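Local coordinates for protein D-glycero-D-manno-heptose 1-phosphate kinase (Bacteroides thetaiotaomicron, PDB 3K85) that probably transfers a phosphate from ATP to a heptose phosphate, as a sugar kinase of the GHMP family, at residues Ile53-Tyr58 with Ser79-Val84; Glu314-Leu319 with Gly324-Phe329; Asn86-Asp91 with Glu129-Pro134. All blocks are in the same frame, centred on the assembly; numbering follows the deposited sequence.

Contact 1: residues Ile53-Tyr58 with Ser79-Val84; sequences IEINAY and SLIKGV
The strand carrying I53-Y58 and the first turns of the helix at S79-V84 run obliquely, nearer antiparallel than parallel, their short axes at 137° to each other and 10.2 Å apart at closest approach, and the backbones come nearest where I55 faces I81. That spacing leaves room for one layer of aliphatic side chains, and I55 and I81 carry most of the contact. The two isoleucines lie alongside each other, pointing opposite ways, so each one's delta methyl lies beside the other's branch methyl. On one flank CG2 of I55 sits 3.8 Å from CD1 of I81; on the other, CD1 of I55 lies 4.0 Å from CG2 of I81. Both residues have CG1 beside the backbone N and anti to the carbonyl carbon (chi1 -68° for I55, -70° for I81), with the chain then extended to CD1. The same delta methyl of I81 also reaches the CB of A57, at 4.0 Å, and so bridges two successive inward positions of the strand; N56, between them, points away from the helix. There its ND2 donates to Y58 OH at 2.9 Å, with the hydroxyl close to the amide plane. Beside CD1 of I55 passes the extended chain of K82, its CE a loose 4.5 Å away, and its ammonium group goes on to a salt bridge with D75 and hydrogen bonds to E77 O and Y66 OH. Strand 52-57 pairs with 62-67 and 99-105, while I81 also packs on I123 of helix 115-131. A helix laid over a mixed beta-sheet through a buried aliphatic layer is the alpha/beta arrangement of the N-terminal domain of GHMP kinases, whose fold is of the ribosomal protein S5 type.

Contact 2: residues Glu314-Leu319 with Gly324-Phe329; sequences EVVRAL and GFVMPF
V326 meets V316 and L319, one helical turn apart with their side chains flanking it, and turns CG1 to V316 and CG2 mainly to L319. Against V316 its side chain crosses at about a right angle: CG1 of V326 meets CG2 of V316 at 4.2 Å, a loose touch between two branched ends. The other methyl, CG2 of V326, lies 4.0 Å from CB of L319, with CD1 of the leucine only slightly farther off. The first torsion of V326 (chi1 161°) explains this division of labour, setting CG1 anti to the backbone N and CG2 beside it. CG2 also comes within 4.2 Å of the V316 carbonyl oxygen, and so rests partly against the helix backbone. L319 turns CG beside its own N and anti to its carbonyl carbon, and its side chain packs on A284. F325 points away from the helix.

The backbones come closest at V316 and V326, whose CA atoms are 6.7 Å apart. On either side of V326 in sequence, the chain pairs with strand 199-202 and its continuation, by backbone hydrogen bonds between F325 and F203 and between M327, a selenomethionine, and L201. V316 touches V200 and V326 touches Y202, so the valine pair forms part of the apolar layer between helix 309-320 and the strand. Methyl groups and a methylene make most of this junction, with polar pairing left to the backbone beside it; the hold of the helix on the returning chain thus rests on shape and on removal of apolar surface from water, with little directional restraint.

Contact 3: residues Asn86-Asp91 with Glu129-Pro134; sequences NRIIRD and EWLSLP
I88 meets both L131 and L133 across this contact, and the residues before it on the helix look elsewhere. N86 turns to the loop that precedes the helix, its OD1 accepting a hydrogen bond from L72 N. R87 turns toward helix 137-151, packing on L143 and I147, and its NH2 forms a salt bridge with E146 there; it also pairs with D91 one turn on, at a separation too short to be taken at face value.

I88 then carries the packing. Its branch methyl CG2, anti to the backbone N (chi1 -65° places CG1 beside N), touches CD1 of L131 at 3.8 Å and CD1 of L133 at 4.0 Å. Its delta methyl is bent back by the second torsion (chi2 -57°) and reaches the same L133 CD1 at 3.8 Å, so one leucine methyl rests against both methyls of the isoleucine, which meet it from the same side. Both leucines cross I88 obliquely, and CA atoms of I88 and L133 remain 9.2 Å apart.

After I88, I89 packs on Q71, and R90 forms a salt bridge with D151 while its guanidinium face lies over CA of R87.

The opposing leucines sit on either side of S132, whose positive phi, with two bonds back into the last turn, ends helix 115-131 in a Schellman motif. L131 comes just before this residue and L133 just after it, an apolar pair flanking the reversal. I88 also touches L124, and L133 touches I128, so the contact joins the end of helix 79-91 to the C-terminal end of helix 115-131, two helices of the N-terminal GHMP kinase domain.

How the contacts relate
Contacts 1 and 3 share helix 79-91: its opening turns pack on strand 52-57 in contact 1, and its last turns on the end of helix 115-131 in contact 3, with centres 15 Å apart. Helix 115-131 ties them further, since I123 touches I81 and V84, and L124 touches I88. Contact 2 lies apart, its centre 34 Å from that of contact 1 and 41 Å from that of contact 3, where helix 309-320, of the C-terminal GHMP kinase region, meets the chain beside strand 199-202. Contacts 2 and 3 are on opposite sides of the chain's centre, and nearest atoms are about 26 Å apart. All three join elements by apolar side chains.

Contact 1: residues Ile53-Tyr58 with Ser79-Val84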
loop_
_atom_site.group_PDB
_atom_site.type_symbol
_atom_site.label_atom_id
_atom_site.label_comp_id
_atom_site.label_asym_id
_atom_site.label_seq_id
_atom_site.Cartn_x
_atom_site.Cartn_y
_atom_site.Cartn_z
ATOM N N ILE A 53 -16.503 8.470 -37.790
ATOM C CA ILE A 53 -15.983 8.552 -36.437
ATOM C C ILE A 53 -16.624 9.779 -35.818
ATOM O O ILE A 53 -16.258 10.915 -36.115
ATOM C CB ILE A 53 -14.453 8.687 -36.409
ATOM C CG1 ILE A 53 -14.004 9.133 -35.018
ATOM C CG2 ILE A 53 -13.995 9.653 -37.482
ATOM C CD1 ILE A 53 -12.516 9.341 -34.892
ATOM N N GLU A 54 -17.596 9.526 -34.954
ATOM C CA GLU A 54 -18.349 10.579 -34.300
ATOM C C GLU A 54 -17.836 10.909 -32.907
ATOM O O GLU A 54 -17.706 10.030 -32.057
ATOM C CB GLU A 54 -19.813 10.158 -34.236
ATOM C CG GLU A 54 -20.334 9.659 -35.573
ATOM C CD GLU A 54 -21.763 9.160 -35.499
ATOM O OE1 GLU A 54 -22.648 9.952 -35.098
ATOM O OE2 GLU A 54 -22.001 7.978 -35.845
ATOM N N ILE A 55 -17.560 12.188 -32.681
ATOM C CA ILE A 55 -17.061 12.668 -31.399
ATOM C C ILE A 55 -18.043 13.588 -30.657
ATOM O O ILE A 55 -18.442 14.637 -31.164
ATOM C CB ILE A 55 -15.730 13.408 -31.601
ATOM C CG1 ILE A 55 -14.657 12.401 -32.032
ATOM C CG2 ILE A 55 -15.340 14.152 -30.335
ATOM C CD1 ILE A 55 -13.341 13.033 -32.433
ATOM N N ASN A 56 -18.436 13.182 -29.454
ATOM C CA ASN A 56 -19.339 13.982 -28.640
ATOM C C ASN A 56 -18.665 14.178 -27.280
ATOM O O ASN A 56 -18.936 13.448 -26.329
ATOM C CB ASN A 56 -20.690 13.272 -28.500
ATOM C CG ASN A 56 -21.680 14.068 -27.674
ATOM O OD1 ASN A 56 -21.509 15.268 -27.472
ATOM N ND2 ASN A 56 -22.726 13.404 -27.194
ATOM N N ALA A 57 -17.772 15.163 -27.209
ATOM C CA ALA A 57 -17.017 15.456 -26.000
ATOM C C ALA A 57 -17.468 16.712 -25.260
ATOM O O ALA A 57 -17.068 17.824 -25.593
ATOM C CB ALA A 57 -15.542 15.569 -26.347
ATOM N N TYR A 58 -18.283 16.523 -24.232
ATOM C CA TYR A 58 -18.779 17.636 -23.442
ATOM C C TYR A 58 -17.640 18.400 -22.757
ATOM O O TYR A 58 -17.783 19.582 -22.423
ATOM C CB TYR A 58 -19.782 17.113 -22.402
ATOM C CG TYR A 58 -20.992 16.457 -23.035
ATOM C CD1 TYR A 58 -22.171 17.172 -23.249
ATOM C CD2 TYR A 58 -20.929 15.146 -23.493
ATOM C CE1 TYR A 58 -23.257 16.592 -23.909
ATOM C CE2 TYR A 58 -21.997 14.560 -24.155
ATOM C CZ TYR A 58 -23.161 15.287 -24.363
ATOM O OH TYR A 58 -24.209 14.706 -25.047
ATOM N N SER A 79 -8.734 17.444 -29.042
ATOM C CA SER A 79 -7.331 17.077 -29.182
ATOM C C SER A 79 -7.034 15.778 -28.429
ATOM O O SER A 79 -6.455 14.838 -28.989
ATOM C CB SER A 79 -6.443 18.202 -28.648
ATOM O OG SER A 79 -6.593 19.389 -29.413
ATOM N N LEU A 80 -7.445 15.733 -27.162
ATOM C CA LEU A 80 -7.234 14.565 -26.313
ATOM C C LEU A 80 -7.689 13.268 -26.966
ATOM O O LEU A 80 -6.945 12.287 -26.996
ATOM C CB LEU A 80 -7.950 14.767 -24.986
ATOM C CG LEU A 80 -7.153 15.444 -23.868
ATOM C CD1 LEU A 80 -6.205 16.467 -24.419
ATOM C CD2 LEU A 80 -8.120 16.064 -22.890
ATOM N N ILE A 81 -8.908 13.259 -27.490
ATOM C CA ILE A 81 -9.439 12.074 -28.154
ATOM C C ILE A 81 -8.625 11.761 -29.408
ATOM O O ILE A 81 -8.261 10.609 -29.671
ATOM C CB ILE A 81 -10.899 12.290 -28.568
ATOM C CG1 ILE A 81 -11.785 12.321 -27.323
ATOM C CG2 ILE A 81 -11.340 11.212 -29.548
ATOM C CD1 ILE A 81 -13.250 12.524 -27.640
ATOM N N LYS A 82 -8.352 12.799 -30.189
ATOM C CA LYS A 82 -7.579 12.640 -31.412
ATOM C C LYS A 82 -6.163 12.150 -31.091
ATOM O O LYS A 82 -5.645 11.246 -31.749
ATOM C CB LYS A 82 -7.563 13.969 -32.172
ATOM C CG LYS A 82 -8.948 14.349 -32.705
ATOM C CD LYS A 82 -8.990 15.758 -33.274
ATOM C CE LYS A 82 -10.374 16.080 -33.819
ATOM N NZ LYS A 82 -10.451 17.481 -34.308
ATOM N N GLY A 83 -5.543 12.741 -30.074
ATOM C CA GLY A 83 -4.209 12.307 -29.685
ATOM C C GLY A 83 -4.171 10.817 -29.331
ATOM O O GLY A 83 -3.322 10.063 -29.821
ATOM N N VAL A 84 -5.102 10.383 -28.486
ATOM C CA VAL A 84 -5.147 8.988 -28.086
ATOM C C VAL A 84 -5.417 8.100 -29.279
ATOM O O VAL A 84 -4.696 7.133 -29.517
ATOM C CB VAL A 84 -6.231 8.742 -27.026
ATOM C CG1 VAL A 84 -6.262 7.267 -26.656
ATOM C CG2 VAL A 84 -5.954 9.596 -25.794
#

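Contact 2: residues Glu314-Leu319 with Gly324-Phe329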
loop_
_atom_site.group_PDB
_atom_site.type_symbol
_atom_site.label_atom_id
_atom_site.label_comp_id
_atom_site.label_asym_id
_atom_site.label_seq_id
_atom_site.Cartn_x
_atom_site.Cartn_y
_atom_site.Cartn_z
ATOM N N GLU A 314 -19.034 24.450 10.016
ATOM C CA GLU A 314 -18.929 25.894 10.146
ATOM C C GLU A 314 -18.106 26.387 8.962
ATOM O O GLU A 314 -18.578 27.192 8.159
ATOM C CB GLU A 314 -18.240 26.251 11.462
ATOM C CG GLU A 314 -18.993 27.267 12.316
ATOM C CD GLU A 314 -20.462 26.910 12.525
ATOM O OE1 GLU A 314 -21.285 27.185 11.626
ATOM O OE2 GLU A 314 -20.797 26.347 13.588
ATOM N N VAL A 315 -16.880 25.885 8.848
ATOM C CA VAL A 315 -16.004 26.260 7.749
ATOM C C VAL A 315 -16.751 26.181 6.418
ATOM O O VAL A 315 -16.757 27.136 5.638
ATOM C CB VAL A 315 -14.762 25.329 7.691
ATOM C CG1 VAL A 315 -13.954 25.603 6.429
ATOM C CG2 VAL A 315 -13.890 25.546 8.925
ATOM N N VAL A 316 -17.388 25.043 6.162
ATOM C CA VAL A 316 -18.118 24.865 4.917
ATOM C C VAL A 316 -19.220 25.890 4.727
ATOM O O VAL A 316 -19.412 26.388 3.622
ATOM C CB VAL A 316 -18.725 23.449 4.817
ATOM C CG1 VAL A 316 -19.786 23.404 3.728
ATOM C CG2 VAL A 316 -17.630 22.449 4.488
ATOM N N ARG A 317 -19.944 26.214 5.792
ATOM C CA ARG A 317 -21.030 27.187 5.683
ATOM C C ARG A 317 -20.537 28.596 5.364
ATOM O O ARG A 317 -21.119 29.296 4.532
ATOM C CB ARG A 317 -21.860 27.213 6.969
ATOM C CG ARG A 317 -22.942 26.153 7.008
ATOM C CD ARG A 317 -23.699 26.183 8.321
ATOM N NE ARG A 317 -24.894 25.342 8.281
ATOM C CZ ARG A 317 -25.749 25.216 9.289
ATOM N NH1 ARG A 317 -25.540 25.878 10.420
ATOM N NH2 ARG A 317 -26.810 24.430 9.168
ATOM N N ALA A 318 -19.462 29.000 6.031
ATOM C CA ALA A 318 -18.884 30.319 5.834
ATOM C C ALA A 318 -18.386 30.487 4.407
ATOM O O ALA A 318 -18.747 31.455 3.735
ATOM C CB ALA A 318 -17.748 30.530 6.813
ATOM N N LEU A 319 -17.566 29.544 3.944
ATOM C CA LEU A 319 -17.024 29.611 2.590
ATOM C C LEU A 319 -18.106 29.639 1.509
ATOM O O LEU A 319 -17.999 30.408 0.549
ATOM C CB LEU A 319 -16.063 28.440 2.328
ATOM C CG LEU A 319 -14.725 28.416 3.081
ATOM C CD1 LEU A 319 -13.935 27.174 2.690
ATOM C CD2 LEU A 319 -13.919 29.669 2.767
ATOM N N GLY A 324 -17.669 31.737 -4.210
ATOM C CA GLY A 324 -17.414 30.426 -4.781
ATOM C C GLY A 324 -18.196 29.337 -4.066
ATOM O O GLY A 324 -19.030 29.627 -3.206
ATOM N N PHE A 325 -17.930 28.082 -4.415
ATOM C CA PHE A 325 -18.624 26.959 -3.787
ATOM C C PHE A 325 -17.682 25.886 -3.253
ATOM O O PHE A 325 -16.548 25.744 -3.715
ATOM C CB PHE A 325 -19.606 26.307 -4.770
ATOM C CG PHE A 325 -18.956 25.722 -6.006
ATOM C CD1 PHE A 325 -19.666 24.833 -6.812
ATOM C CD2 PHE A 325 -17.659 26.074 -6.383
ATOM C CE1 PHE A 325 -19.097 24.305 -7.972
ATOM C CE2 PHE A 325 -17.080 25.552 -7.540
ATOM C CZ PHE A 325 -17.802 24.667 -8.336
ATOM N N VAL A 326 -18.164 25.139 -2.265
ATOM C CA VAL A 326 -17.384 24.058 -1.689
ATOM C C VAL A 326 -17.775 22.784 -2.426
ATOM O O VAL A 326 -18.959 22.472 -2.572
ATOM C CB VAL A 326 -17.660 23.910 -0.176
ATOM C CG1 VAL A 326 -17.223 22.533 0.315
ATOM C CG2 VAL A 326 -16.909 24.991 0.585
HETATM N N MSE A 327 -16.773 22.062 -2.909
HETATM C CA MSE A 327 -17.004 20.831 -3.647
HETATM C C MSE A 327 -16.879 19.604 -2.747
HETATM O O MSE A 327 -15.793 19.268 -2.278
HETATM C CB MSE A 327 -16.016 20.733 -4.818
HETATM C CG MSE A 327 -16.168 19.487 -5.681
HETATM SE SE MSE A 327 -17.954 19.252 -6.427
HETATM C CE MSE A 327 -17.657 19.950 -8.211
ATOM N N PRO A 328 -18.004 18.925 -2.483
ATOM C CA PRO A 328 -17.997 17.732 -1.637
ATOM C C PRO A 328 -17.306 16.579 -2.364
ATOM O O PRO A 328 -17.483 16.389 -3.570
ATOM C CB PRO A 328 -19.480 17.478 -1.401
ATOM C CG PRO A 328 -20.089 17.930 -2.684
ATOM C CD PRO A 328 -19.373 19.234 -2.935
ATOM N N PHE A 329 -16.524 15.803 -1.624
ATOM C CA PHE A 329 -15.800 14.707 -2.237
ATOM C C PHE A 329 -15.560 13.575 -1.251
ATOM O O PHE A 329 -15.780 13.706 -0.052
ATOM C CB PHE A 329 -14.437 15.207 -2.725
ATOM C CG PHE A 329 -13.441 15.382 -1.618
ATOM C CD1 PHE A 329 -12.543 14.366 -1.310
ATOM C CD2 PHE A 329 -13.480 16.511 -0.803
ATOM C CE1 PHE A 329 -11.703 14.470 -0.201
ATOM C CE2 PHE A 329 -12.641 16.626 0.317
ATOM C CZ PHE A 329 -11.755 15.605 0.617
#

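Contact 3: residues Asn86-Asp91 with Glu129-Pro134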
loop_
_atom_site.group_PDB
_atom_site.type_symbol
_atom_site.label_atom_id
_atom_site.label_comp_id
_atom_site.label_asym_id
_atom_site.label_seq_id
_atom_site.Cartn_x
_atom_site.Cartn_y
_atom_site.Cartn_z
ATOM N N ASN A 86 -4.904 8.604 -32.412
ATOM C CA ASN A 86 -3.773 8.558 -33.342
ATOM C C ASN A 86 -2.653 7.654 -32.821
ATOM O O ASN A 86 -2.171 6.751 -33.532
ATOM C CB ASN A 86 -3.231 9.972 -33.609
ATOM C CG ASN A 86 -4.196 10.827 -34.431
ATOM O OD1 ASN A 86 -4.992 10.308 -35.215
ATOM N ND2 ASN A 86 -4.113 12.138 -34.261
ATOM N N ARG A 87 -2.261 7.904 -31.572
ATOM C CA ARG A 87 -1.211 7.153 -30.901
ATOM C C ARG A 87 -1.486 5.654 -30.925
ATOM O O ARG A 87 -0.574 4.867 -31.174
ATOM C CB ARG A 87 -1.086 7.624 -29.451
ATOM C CG ARG A 87 0.246 7.301 -28.787
ATOM C CD ARG A 87 1.354 8.215 -29.305
ATOM N NE ARG A 87 2.477 8.275 -28.372
ATOM C CZ ARG A 87 3.273 7.248 -28.124
ATOM N NH1 ARG A 87 3.067 6.097 -28.754
ATOM N NH2 ARG A 87 4.250 7.359 -27.230
ATOM N N ILE A 88 -2.737 5.261 -30.665
ATOM C CA ILE A 88 -3.111 3.843 -30.657
ATOM C C ILE A 88 -3.086 3.264 -32.067
ATOM O O ILE A 88 -2.710 2.101 -32.268
ATOM C CB ILE A 88 -4.545 3.594 -30.033
ATOM C CG1 ILE A 88 -4.567 3.961 -28.543
ATOM C CG2 ILE A 88 -4.925 2.122 -30.158
ATOM C CD1 ILE A 88 -3.543 3.207 -27.714
ATOM N N ILE A 89 -3.501 4.061 -33.049
ATOM C CA ILE A 89 -3.482 3.575 -34.434
ATOM C C ILE A 89 -2.038 3.324 -34.859
ATOM O O ILE A 89 -1.752 2.325 -35.516
ATOM C CB ILE A 89 -4.125 4.586 -35.426
ATOM C CG1 ILE A 89 -5.619 4.742 -35.126
ATOM C CG2 ILE A 89 -3.938 4.091 -36.867
ATOM C CD1 ILE A 89 -6.430 3.479 -35.360
ATOM N N ARG A 90 -1.137 4.227 -34.466
ATOM C CA ARG A 90 0.276 4.099 -34.799
ATOM C C ARG A 90 0.967 2.958 -34.062
ATOM O O ARG A 90 1.485 2.029 -34.684
ATOM C CB ARG A 90 1.028 5.393 -34.486
ATOM C CG ARG A 90 0.655 6.556 -35.364
ATOM C CD ARG A 90 1.823 7.501 -35.468
ATOM N NE ARG A 90 2.183 8.074 -34.181
ATOM C CZ ARG A 90 1.478 9.017 -33.565
ATOM N NH1 ARG A 90 0.369 9.493 -34.128
ATOM N NH2 ARG A 90 1.887 9.491 -32.394
ATOM N N ASP A 91 0.978 3.042 -32.736
ATOM C CA ASP A 91 1.619 2.033 -31.909
ATOM C C ASP A 91 1.225 0.603 -32.214
ATOM O O ASP A 91 2.039 -0.307 -32.092
ATOM C CB ASP A 91 1.368 2.325 -30.434
ATOM C CG ASP A 91 2.283 3.402 -29.904
ATOM O OD1 ASP A 91 3.103 3.917 -30.698
ATOM O OD2 ASP A 91 2.187 3.733 -28.705
ATOM N N GLU A 129 -9.682 -1.481 -23.305
ATOM C CA GLU A 129 -10.805 -2.400 -23.108
ATOM C C GLU A 129 -11.365 -2.797 -24.479
ATOM O O GLU A 129 -11.598 -3.971 -24.773
ATOM C CB GLU A 129 -11.894 -1.692 -22.293
ATOM C CG GLU A 129 -13.052 -2.566 -21.878
ATOM C CD GLU A 129 -12.615 -3.732 -21.020
ATOM O OE1 GLU A 129 -11.783 -3.522 -20.107
ATOM O OE2 GLU A 129 -13.113 -4.857 -21.256
ATOM N N TRP A 130 -11.576 -1.783 -25.304
ATOM C CA TRP A 130 -12.090 -1.912 -26.667
ATOM C C TRP A 130 -11.228 -2.874 -27.516
ATOM O O TRP A 130 -11.714 -3.893 -28.008
ATOM C CB TRP A 130 -12.126 -0.484 -27.256
ATOM C CG TRP A 130 -12.405 -0.249 -28.732
ATOM C CD1 TRP A 130 -12.067 0.880 -29.453
ATOM C CD2 TRP A 130 -13.099 -1.103 -29.641
ATOM N NE1 TRP A 130 -12.508 0.773 -30.745
ATOM C CE2 TRP A 130 -13.145 -0.432 -30.890
ATOM C CE3 TRP A 130 -13.687 -2.366 -29.530
ATOM C CZ2 TRP A 130 -13.756 -0.991 -32.016
ATOM C CZ3 TRP A 130 -14.297 -2.923 -30.651
ATOM C CH2 TRP A 130 -14.325 -2.234 -31.876
ATOM N N LEU A 131 -9.940 -2.572 -27.650
ATOM C CA LEU A 131 -9.063 -3.388 -28.490
ATOM C C LEU A 131 -8.161 -4.415 -27.782
ATOM O O LEU A 131 -7.145 -4.831 -28.341
ATOM C CB LEU A 131 -8.202 -2.451 -29.342
ATOM C CG LEU A 131 -8.954 -1.226 -29.891
ATOM C CD1 LEU A 131 -7.969 -0.176 -30.358
ATOM C CD2 LEU A 131 -9.877 -1.641 -31.007
ATOM N N SER A 132 -8.537 -4.832 -26.574
ATOM C CA SER A 132 -7.747 -5.802 -25.808
ATOM C C SER A 132 -6.245 -5.539 -25.921
ATOM O O SER A 132 -5.465 -6.454 -26.187
ATOM C CB SER A 132 -8.038 -7.226 -26.283
ATOM O OG SER A 132 -9.406 -7.554 -26.108
ATOM N N LEU A 133 -5.852 -4.286 -25.715
ATOM C CA LEU A 133 -4.451 -3.888 -25.802
ATOM C C LEU A 133 -3.635 -4.349 -24.597
ATOM O O LEU A 133 -4.109 -4.328 -23.466
ATOM C CB LEU A 133 -4.352 -2.364 -25.922
ATOM C CG LEU A 133 -5.152 -1.724 -27.060
ATOM C CD1 LEU A 133 -5.082 -0.224 -26.935
ATOM C CD2 LEU A 133 -4.601 -2.177 -28.400
ATOM N N PRO A 134 -2.383 -4.766 -24.831
ATOM C CA PRO A 134 -1.515 -5.227 -23.742
ATOM C C PRO A 134 -0.875 -4.083 -22.944
ATOM O O PRO A 134 0.350 -3.985 -22.872
ATOM C CB PRO A 134 -0.482 -6.070 -24.476
ATOM C CG PRO A 134 -0.311 -5.306 -25.758
ATOM C CD PRO A 134 -1.738 -4.975 -26.142
#